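Local coordinates for hypothetical protein yfcE (Escherichia coli, PDB 1SU1), which is of unknown function but belongs to the calcineurin-like phosphoesterase superfamily and binds zinc ions in a two-metal site, at residues Q54-L59 with H89-V94; P155-R160 with A202-N207; L38-R43 with I193-Q198. All coordinates share one frame; numbering follows the deposited sequence.

Contact 1: Q54-L59 with H89-V94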
loop_
_atom_site.group_PDB
_atom_site.type_symbol
_atom_site.label_atom_id
_atom_site.label_comp_id
_atom_site.label_asym_id
_atom_site.label_seq_id
_atom_site.Cartn_x
_atom_site.Cartn_y
_atom_site.Cartn_z
ATOM N N GLN A 54 -9.473 -28.644 7.144
ATOM C CA GLN A 54 -8.273 -28.193 7.849
ATOM C C GLN A 54 -8.337 -26.680 8.111
ATOM O O GLN A 54 -8.005 -26.217 9.207
ATOM C CB GLN A 54 -7.019 -28.540 7.029
ATOM C CG GLN A 54 -5.725 -28.595 7.845
ATOM C CD GLN A 54 -4.504 -28.981 7.004
ATOM O OE1 GLN A 54 -3.413 -29.208 7.539
ATOM N NE2 GLN A 54 -4.686 -29.050 5.683
ATOM N N TRP A 55 -8.784 -25.915 7.114
ATOM C CA TRP A 55 -8.876 -24.455 7.252
ATOM C C TRP A 55 -10.160 -23.855 6.692
ATOM O O TRP A 55 -10.787 -24.429 5.809
ATOM C CB TRP A 55 -7.714 -23.756 6.517
ATOM C CG TRP A 55 -6.344 -24.187 6.912
ATOM C CD1 TRP A 55 -5.598 -25.180 6.348
ATOM C CD2 TRP A 55 -5.564 -23.654 7.979
ATOM N NE1 TRP A 55 -4.391 -25.298 7.000
ATOM C CE2 TRP A 55 -4.343 -24.367 8.007
ATOM C CE3 TRP A 55 -5.769 -22.628 8.908
ATOM C CZ2 TRP A 55 -3.338 -24.105 8.944
ATOM C CZ3 TRP A 55 -4.766 -22.361 9.843
ATOM C CH2 TRP A 55 -3.563 -23.098 9.847
ATOM N N LEU A 56 -10.537 -22.689 7.209
ATOM C CA LEU A 56 -11.689 -21.964 6.683
ATOM C C LEU A 56 -11.059 -20.818 5.886
ATOM O O LEU A 56 -10.408 -19.936 6.461
ATOM C CB LEU A 56 -12.557 -21.371 7.797
ATOM C CG LEU A 56 -13.633 -20.400 7.271
ATOM C CD1 LEU A 56 -14.565 -21.116 6.294
ATOM C CD2 LEU A 56 -14.429 -19.827 8.425
ATOM N N VAL A 57 -11.244 -20.836 4.572
ATOM C CA VAL A 57 -10.674 -19.813 3.713
ATOM C C VAL A 57 -11.655 -18.700 3.344
ATOM O O VAL A 57 -12.578 -18.901 2.541
ATOM C CB VAL A 57 -10.112 -20.454 2.422
ATOM C CG1 VAL A 57 -9.459 -19.395 1.547
ATOM C CG2 VAL A 57 -9.116 -21.549 2.784
ATOM N N ILE A 58 -11.426 -17.523 3.921
ATOM C CA ILE A 58 -12.260 -16.349 3.678
ATOM C C ILE A 58 -11.660 -15.477 2.568
ATOM O O ILE A 58 -10.561 -14.932 2.720
ATOM C CB ILE A 58 -12.417 -15.554 4.996
ATOM C CG1 ILE A 58 -13.136 -16.446 6.025
ATOM C CG2 ILE A 58 -13.180 -14.256 4.760
ATOM C CD1 ILE A 58 -13.446 -15.777 7.350
ATOM N N LEU A 59 -12.391 -15.344 1.461
ATOM C CA LEU A 59 -11.925 -14.587 0.304
ATOM C C LEU A 59 -12.179 -13.072 0.274
ATOM O O LEU A 59 -12.154 -12.461 -0.803
ATOM C CB LEU A 59 -12.476 -15.218 -0.977
ATOM C CG LEU A 59 -12.109 -16.689 -1.221
ATOM C CD1 LEU A 59 -12.905 -17.224 -2.403
ATOM C CD2 LEU A 59 -10.597 -16.837 -1.477
ATOM N N HIS A 89 -7.855 -19.071 15.004
ATOM C CA HIS A 89 -6.715 -19.947 14.760
ATOM C C HIS A 89 -6.840 -20.883 13.557
ATOM O O HIS A 89 -5.885 -21.584 13.213
ATOM C CB HIS A 89 -6.414 -20.768 16.018
ATOM C CG HIS A 89 -7.565 -21.605 16.487
ATOM N ND1 HIS A 89 -8.789 -21.064 16.825
ATOM C CD2 HIS A 89 -7.680 -22.940 16.675
ATOM C CE1 HIS A 89 -9.607 -22.032 17.199
ATOM N NE2 HIS A 89 -8.959 -23.181 17.118
ATOM N N LYS A 90 -7.994 -20.898 12.902
ATOM C CA LYS A 90 -8.158 -21.776 11.748
ATOM C C LYS A 90 -8.563 -21.051 10.473
ATOM O O LYS A 90 -8.959 -21.682 9.491
ATOM C CB LYS A 90 -9.165 -22.885 12.062
ATOM C CG LYS A 90 -8.626 -23.908 13.055
ATOM C CD LYS A 90 -9.600 -25.032 13.296
ATOM C CE LYS A 90 -8.955 -26.134 14.117
ATOM N NZ LYS A 90 -9.923 -27.217 14.459
ATOM N N VAL A 91 -8.459 -19.728 10.487
ATOM C CA VAL A 91 -8.816 -18.940 9.315
ATOM C C VAL A 91 -7.604 -18.509 8.483
ATOM O O VAL A 91 -6.555 -18.153 9.026
ATOM C CB VAL A 91 -9.585 -17.659 9.711
ATOM C CG1 VAL A 91 -9.888 -16.825 8.465
ATOM C CG2 VAL A 91 -10.886 -18.024 10.422
ATOM N N ILE A 92 -7.779 -18.567 7.166
ATOM C CA ILE A 92 -6.795 -18.151 6.172
ATOM C C ILE A 92 -7.610 -17.181 5.305
ATOM O O ILE A 92 -8.540 -17.604 4.619
ATOM C CB ILE A 92 -6.332 -19.323 5.264
ATOM C CG1 ILE A 92 -5.646 -20.417 6.086
ATOM C CG2 ILE A 92 -5.393 -18.793 4.180
ATOM C CD1 ILE A 92 -4.385 -19.977 6.793
ATOM N N ALA A 93 -7.281 -15.893 5.332
ATOM C CA ALA A 93 -8.038 -14.914 4.551
ATOM C C ALA A 93 -7.200 -14.030 3.616
ATOM O O ALA A 93 -5.980 -13.968 3.729
ATOM C CB ALA A 93 -8.837 -14.025 5.511
ATOM N N VAL A 94 -7.875 -13.362 2.683
ATOM C CA VAL A 94 -7.237 -12.432 1.753
ATOM C C VAL A 94 -8.102 -11.173 1.699
ATOM O O VAL A 94 -9.333 -11.244 1.809
ATOM C CB VAL A 94 -7.069 -13.013 0.320
ATOM C CG1 VAL A 94 -6.001 -14.096 0.324
ATOM C CG2 VAL A 94 -8.398 -13.567 -0.197
#
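A chi1 of -55° sets W55 CG, and a chi1 of -62° sets I92 CG1, beside the backbone N, and this brings the ring and the isoleucine branch together. The two strands, 55-58 and 91-93, belong to one beta-alpha-beta unit whose crossover runs through helix 77-85. They pair in parallel, with L56 opposite V91, V57 opposite I92 and I58 opposite A93. Four backbone bonds stitch the ladder, from L56 N to K90 O, I92 N to L56 O, I58 N to I92 O and V94 N to I58 O. L56 N lies 3.0 Å from K90 O.

One face of the sheet carries V57 and I92. V57 CG2 lies 4.3 Å from I92 CB. The other carries L56, V91, I58 and A93. There I58 CD1 rests on V91 CG1 at 3.9 Å, and I58 CB and A93 CB are also 3.9 Å apart. F48 of helix 38-51 touches L56 on this side. Past the last bridge, L59 CD2 and V94 CG2 run alongside each other, 4.1 Å apart, and L59 O accepts a bond from ND1 of the zinc ligand H129.

W55 also touches R124 of a second subunit. The edge of the W55 ring faces K90 O, which is 3.4 Å from W55 CE3. I92 CD1 makes a CH-pi contact over one face, 4.0 Å from the centroid of the W55 six-membered ring.

Contact 2: P155-R160 with A202-N207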
loop_
_atom_site.group_PDB
_atom_site.type_symbol
_atom_site.label_atom_id
_atom_site.label_comp_id
_atom_site.label_asym_id
_atom_site.label_seq_id
_atom_site.Cartn_x
_atom_site.Cartn_y
_atom_site.Cartn_z
ATOM N N PRO A 155 -21.191 -17.423 -8.704
ATOM C CA PRO A 155 -20.501 -18.711 -8.574
ATOM C C PRO A 155 -19.938 -19.241 -9.887
ATOM O O PRO A 155 -20.572 -19.127 -10.934
ATOM C CB PRO A 155 -21.588 -19.617 -8.011
ATOM C CG PRO A 155 -22.795 -19.134 -8.764
ATOM C CD PRO A 155 -22.653 -17.614 -8.660
ATOM N N VAL A 156 -18.744 -19.817 -9.825
ATOM C CA VAL A 156 -18.121 -20.370 -11.010
ATOM C C VAL A 156 -17.322 -21.602 -10.626
ATOM O O VAL A 156 -16.760 -21.677 -9.533
ATOM C CB VAL A 156 -17.170 -19.328 -11.695
ATOM C CG1 VAL A 156 -16.474 -19.954 -12.892
ATOM C CG2 VAL A 156 -17.964 -18.104 -12.137
ATOM N N ALA A 157 -17.282 -22.577 -11.525
ATOM C CA ALA A 157 -16.519 -23.801 -11.300
ATOM C C ALA A 157 -16.368 -24.416 -12.679
ATOM O O ALA A 157 -17.250 -25.137 -13.150
ATOM C CB ALA A 157 -17.276 -24.753 -10.367
ATOM N N GLU A 158 -15.258 -24.111 -13.341
ATOM C CA GLU A 158 -15.043 -24.620 -14.684
ATOM C C GLU A 158 -13.623 -24.390 -15.171
ATOM O O GLU A 158 -12.874 -23.594 -14.609
ATOM C CB GLU A 158 -16.004 -23.929 -15.653
ATOM C CG GLU A 158 -15.748 -22.440 -15.799
ATOM C CD GLU A 158 -16.708 -21.762 -16.762
ATOM O OE1 GLU A 158 -16.954 -22.319 -17.853
ATOM O OE2 GLU A 158 -17.209 -20.663 -16.434
ATOM N N GLN A 159 -13.264 -25.096 -16.232
ATOM C CA GLN A 159 -11.956 -24.941 -16.830
ATOM C C GLN A 159 -12.114 -23.869 -17.895
ATOM O O GLN A 159 -12.997 -23.956 -18.745
ATOM C CB GLN A 159 -11.509 -26.240 -17.489
ATOM C CG GLN A 159 -10.088 -26.198 -17.999
ATOM C CD GLN A 159 -9.811 -27.288 -19.002
ATOM O OE1 GLN A 159 -10.293 -27.241 -20.138
ATOM N NE2 GLN A 159 -9.041 -28.290 -18.589
ATOM N N ARG A 160 -11.279 -22.842 -17.826
ATOM C CA ARG A 160 -11.316 -21.757 -18.801
ATOM C C ARG A 160 -9.952 -21.678 -19.457
ATOM O O ARG A 160 -9.013 -21.121 -18.890
ATOM C CB ARG A 160 -11.646 -20.433 -18.119
ATOM C CG ARG A 160 -13.127 -20.130 -18.047
ATOM C CD ARG A 160 -13.445 -18.821 -18.771
ATOM N NE ARG A 160 -14.881 -18.556 -18.835
ATOM C CZ ARG A 160 -15.515 -18.173 -19.944
ATOM N NH1 ARG A 160 -14.836 -18.014 -21.079
ATOM N NH2 ARG A 160 -16.828 -17.952 -19.932
ATOM N N ALA A 202 -22.521 -25.911 -8.507
ATOM C CA ALA A 202 -21.519 -26.084 -9.561
ATOM C C ALA A 202 -20.307 -26.791 -8.983
ATOM O O ALA A 202 -20.017 -26.658 -7.796
ATOM C CB ALA A 202 -21.114 -24.728 -10.115
ATOM N N GLN A 203 -19.611 -27.564 -9.806
ATOM C CA GLN A 203 -18.424 -28.256 -9.327
ATOM C C GLN A 203 -17.499 -28.621 -10.490
ATOM O O GLN A 203 -17.942 -28.784 -11.633
ATOM C CB GLN A 203 -18.813 -29.509 -8.518
ATOM C CG GLN A 203 -19.694 -30.497 -9.260
ATOM C CD GLN A 203 -20.133 -31.706 -8.405
ATOM O OE1 GLN A 203 -20.764 -32.626 -8.915
ATOM N NE2 GLN A 203 -19.785 -31.705 -7.117
ATOM N N VAL A 204 -16.205 -28.731 -10.201
ATOM C CA VAL A 204 -15.243 -29.068 -11.240
ATOM C C VAL A 204 -14.160 -29.946 -10.651
ATOM O O VAL A 204 -13.755 -29.764 -9.497
ATOM C CB VAL A 204 -14.614 -27.774 -11.864
ATOM C CG1 VAL A 204 -13.838 -26.994 -10.802
ATOM C CG2 VAL A 204 -13.713 -28.133 -13.040
ATOM N N ALA A 205 -13.719 -30.926 -11.429
ATOM C CA ALA A 205 -12.655 -31.820 -10.985
ATOM C C ALA A 205 -11.371 -31.264 -11.597
ATOM O O ALA A 205 -11.305 -31.013 -12.800
ATOM C CB ALA A 205 -12.893 -33.234 -11.485
ATOM N N ILE A 206 -10.353 -31.078 -10.772
ATOM C CA ILE A 206 -9.096 -30.529 -11.257
ATOM C C ILE A 206 -7.988 -31.563 -11.487
ATOM O O ILE A 206 -6.822 -31.206 -11.576
ATOM C CB ILE A 206 -8.568 -29.445 -10.291
ATOM C CG1 ILE A 206 -8.292 -30.051 -8.911
ATOM C CG2 ILE A 206 -9.588 -28.306 -10.186
ATOM C CD1 ILE A 206 -7.782 -29.054 -7.882
ATOM N N ASN A 207 -8.339 -32.837 -11.602
ATOM C CA ASN A 207 -7.348 -33.893 -11.823
ATOM C C ASN A 207 -6.615 -33.660 -13.125
ATOM O O ASN A 207 -7.212 -33.271 -14.124
ATOM C CB ASN A 207 -8.045 -35.249 -11.895
ATOM C CG ASN A 207 -8.836 -35.569 -10.643
ATOM O OD1 ASN A 207 -8.404 -36.390 -9.826
ATOM N ND2 ASN A 207 -10.016 -34.959 -10.501
#
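Strands 156-160 and 200-205 are each outermost in their own sheet within the chain, and here the two sheets of the fold meet at their margins. The strands run 38° apart and approach to 5.3 Å. No hydrogen bond joins the segments; small apolar side chains make the contact.

A157 is the central residue. Its CB points toward the other strand, and A157 CB lies 3.8 Å from A202 CB. A157 CB is also 3.7 Å from Q203 N, so it meets the backbone between A202 and V204. V204 comes over the backbone that leaves A157, with V204 CB 3.9 Å from A157 C. A chi1 of 63° sets V204 CG1 between its own N and carbonyl carbon, and V204 CG1 reaches to 4.1 Å from A157 CB. V204 CG2, the other branch, lies 4.1 Å from E158 CA.

Each strand hydrogen-bonds within its own sheet. V156 and E158 pair with N167 and H165, while A202 and V204 pair with V192 and L190. V204 also touches F164 of the strand next to 156-160. The contact closes one margin between the two sheets of the beta sandwich at the core of the calcineurin-like phosphoesterase fold.

Contact 3: L38-R43 with I193-Q198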
loop_
_atom_site.group_PDB
_atom_site.type_symbol
_atom_site.label_atom_id
_atom_site.label_comp_id
_atom_site.label_asym_id
_atom_site.label_seq_id
_atom_site.Cartn_x
_atom_site.Cartn_y
_atom_site.Cartn_z
ATOM N N LEU A 38 -24.766 -11.427 9.720
ATOM C CA LEU A 38 -24.631 -12.343 10.856
ATOM C C LEU A 38 -25.229 -13.743 10.600
ATOM O O LEU A 38 -24.634 -14.755 10.975
ATOM C CB LEU A 38 -25.260 -11.725 12.112
ATOM C CG LEU A 38 -25.292 -12.595 13.377
ATOM C CD1 LEU A 38 -23.893 -13.117 13.693
ATOM C CD2 LEU A 38 -25.832 -11.779 14.538
ATOM N N PRO A 39 -26.411 -13.821 9.957
ATOM C CA PRO A 39 -27.006 -15.144 9.697
ATOM C C PRO A 39 -26.097 -16.005 8.811
ATOM O O PRO A 39 -25.857 -17.181 9.102
ATOM C CB PRO A 39 -28.337 -14.812 9.005
ATOM C CG PRO A 39 -28.676 -13.457 9.568
ATOM C CD PRO A 39 -27.337 -12.744 9.565
ATOM N N ALA A 40 -25.600 -15.422 7.724
ATOM C CA ALA A 40 -24.711 -16.160 6.836
ATOM C C ALA A 40 -23.490 -16.637 7.620
ATOM O O ALA A 40 -23.040 -17.762 7.452
ATOM C CB ALA A 40 -24.292 -15.278 5.666
ATOM N N THR A 41 -22.980 -15.783 8.506
ATOM C CA THR A 41 -21.805 -16.114 9.319
ATOM C C THR A 41 -22.034 -17.276 10.284
ATOM O O THR A 41 -21.200 -18.180 10.407
ATOM C CB THR A 41 -21.340 -14.891 10.151
ATOM O OG1 THR A 41 -21.034 -13.811 9.268
ATOM C CG2 THR A 41 -20.117 -15.228 10.982
ATOM N N GLU A 42 -23.154 -17.256 10.995
ATOM C CA GLU A 42 -23.421 -18.343 11.931
ATOM C C GLU A 42 -23.585 -19.676 11.209
ATOM O O GLU A 42 -23.114 -20.701 11.683
ATOM C CB GLU A 42 -24.627 -17.990 12.811
ATOM C CG GLU A 42 -24.187 -17.031 13.920
ATOM C CD GLU A 42 -25.322 -16.400 14.697
ATOM O OE1 GLU A 42 -26.435 -16.281 14.146
ATOM O OE2 GLU A 42 -25.084 -15.995 15.858
ATOM N N ARG A 43 -24.199 -19.646 10.035
ATOM C CA ARG A 43 -24.393 -20.851 9.239
ATOM C C ARG A 43 -23.048 -21.368 8.708
ATOM O O ARG A 43 -22.759 -22.576 8.783
ATOM C CB ARG A 43 -25.352 -20.548 8.086
ATOM C CG ARG A 43 -25.563 -21.686 7.082
ATOM C CD ARG A 43 -26.205 -22.933 7.693
ATOM N NE ARG A 43 -26.654 -23.827 6.625
ATOM C CZ ARG A 43 -26.959 -25.115 6.778
ATOM N NH1 ARG A 43 -26.863 -25.694 7.971
ATOM N NH2 ARG A 43 -27.365 -25.829 5.730
ATOM N N ILE A 193 -21.626 -24.764 -3.148
ATOM C CA ILE A 193 -22.769 -25.349 -2.450
ATOM C C ILE A 193 -23.739 -24.334 -1.858
ATOM O O ILE A 193 -23.322 -23.383 -1.196
ATOM C CB ILE A 193 -22.268 -26.225 -1.295
ATOM C CG1 ILE A 193 -21.194 -27.189 -1.817
ATOM C CG2 ILE A 193 -23.434 -26.962 -0.641
ATOM C CD1 ILE A 193 -20.406 -27.893 -0.718
ATOM N N ALA A 194 -25.036 -24.546 -2.080
ATOM C CA ALA A 194 -26.065 -23.648 -1.537
ATOM C C ALA A 194 -25.993 -23.687 -0.016
ATOM O O ALA A 194 -25.840 -24.761 0.570
ATOM C CB ALA A 194 -27.450 -24.071 -2.011
ATOM N N LEU A 195 -26.071 -22.515 0.613
ATOM C CA LEU A 195 -25.980 -22.426 2.067
ATOM C C LEU A 195 -27.177 -23.027 2.825
ATOM O O LEU A 195 -26.998 -23.551 3.930
ATOM C CB LEU A 195 -25.803 -20.969 2.512
ATOM C CG LEU A 195 -24.443 -20.547 3.083
ATOM C CD1 LEU A 195 -24.645 -19.270 3.879
ATOM C CD2 LEU A 195 -23.855 -21.617 4.002
ATOM N N ASN A 196 -28.383 -22.933 2.260
ATOM C CA ASN A 196 -29.559 -23.486 2.925
ATOM C C ASN A 196 -29.730 -24.986 2.645
ATOM O O ASN A 196 -29.667 -25.807 3.555
ATOM C CB ASN A 196 -30.832 -22.724 2.503
ATOM C CG ASN A 196 -30.918 -22.487 0.998
ATOM O OD1 ASN A 196 -30.573 -23.353 0.198
ATOM N ND2 ASN A 196 -31.408 -21.306 0.610
ATOM N N ASP A 197 -29.921 -25.317 1.374
ATOM C CA ASP A 197 -30.150 -26.675 0.891
ATOM C C ASP A 197 -28.963 -27.627 1.014
ATOM O O ASP A 197 -29.136 -28.835 1.216
ATOM C CB ASP A 197 -30.528 -26.613 -0.592
ATOM C CG ASP A 197 -31.967 -26.980 -0.846
ATOM O OD1 ASP A 197 -32.657 -26.239 -1.579
ATOM O OD2 ASP A 197 -32.420 -28.023 -0.318
ATOM N N GLN A 198 -27.760 -27.076 0.858
ATOM C CA GLN A 198 -26.518 -27.858 0.844
ATOM C C GLN A 198 -26.495 -28.638 -0.463
ATOM O O GLN A 198 -25.899 -29.699 -0.559
ATOM C CB GLN A 198 -26.416 -28.814 2.035
ATOM C CG GLN A 198 -25.451 -28.333 3.108
ATOM C CD GLN A 198 -24.954 -29.445 4.017
ATOM O OE1 GLN A 198 -23.769 -29.788 4.002
ATOM N NE2 GLN A 198 -25.855 -30.011 4.821
#
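The first turn and a half of helix 38-51 faces the turn that follows strand 189-194, and the CA atoms of R43 and L195 are 7.5 Å apart. R43 carries the contact. Its CG stands anti to the backbone N (chi1 175°), and a bend at chi2 turns the guanidinium onto the carbonyl of L195. Two nitrogens on one side of the group grip that single oxygen. R43 NE bonds to L195 O at 2.7 Å and R43 NH2 to L195 O at 2.9 Å. L195 O lies almost in the guanidinium plane, 3° out of it, which helps fix the rotation of the group.

The aliphatic chain of R43 runs alongside L195, counter to it, bringing R43 CG to 3.5 Å from L195 CD2. The other methyl, L195 CD1, reaches the helix backbone at A40 O, 4.2 Å away. R43 NH2 also passes 4.1 Å from Q198 CG at the far end of the turn.

Around the contact, L47 of the same helix touches both L195 and Q198, and Y182 of strand 181-186 touches them from the sheet. This is a helix packed beside a sheet and tied to a strand-connecting turn, as in the calcineurin-like phosphoesterase fold, where helices flank a beta sandwich.

Overall arrangement
Contact 1 is buried, contact 3 partly buried and contact 2 lies at the surface. All three reach the same mixed sheet: within this chain, contact 1 holds one margin, strand 91-93, and contact 2 involves the other, strand 200-205. Contact 3 involves the end of the neighbouring strand 189-194, so its turn leads into contact 2. Helix 38-51 of contact 3 leads in turn into strand 55-58 of contact 1. The chemistry follows the place. Contact 1 combines backbone pairing within a sheet with buried apolar packing on both its faces, contact 2 is apolar contact between sheets, and contact 3 an arginine on a carbonyl. Centres of contacts 1 and 3 are about 17 Å apart.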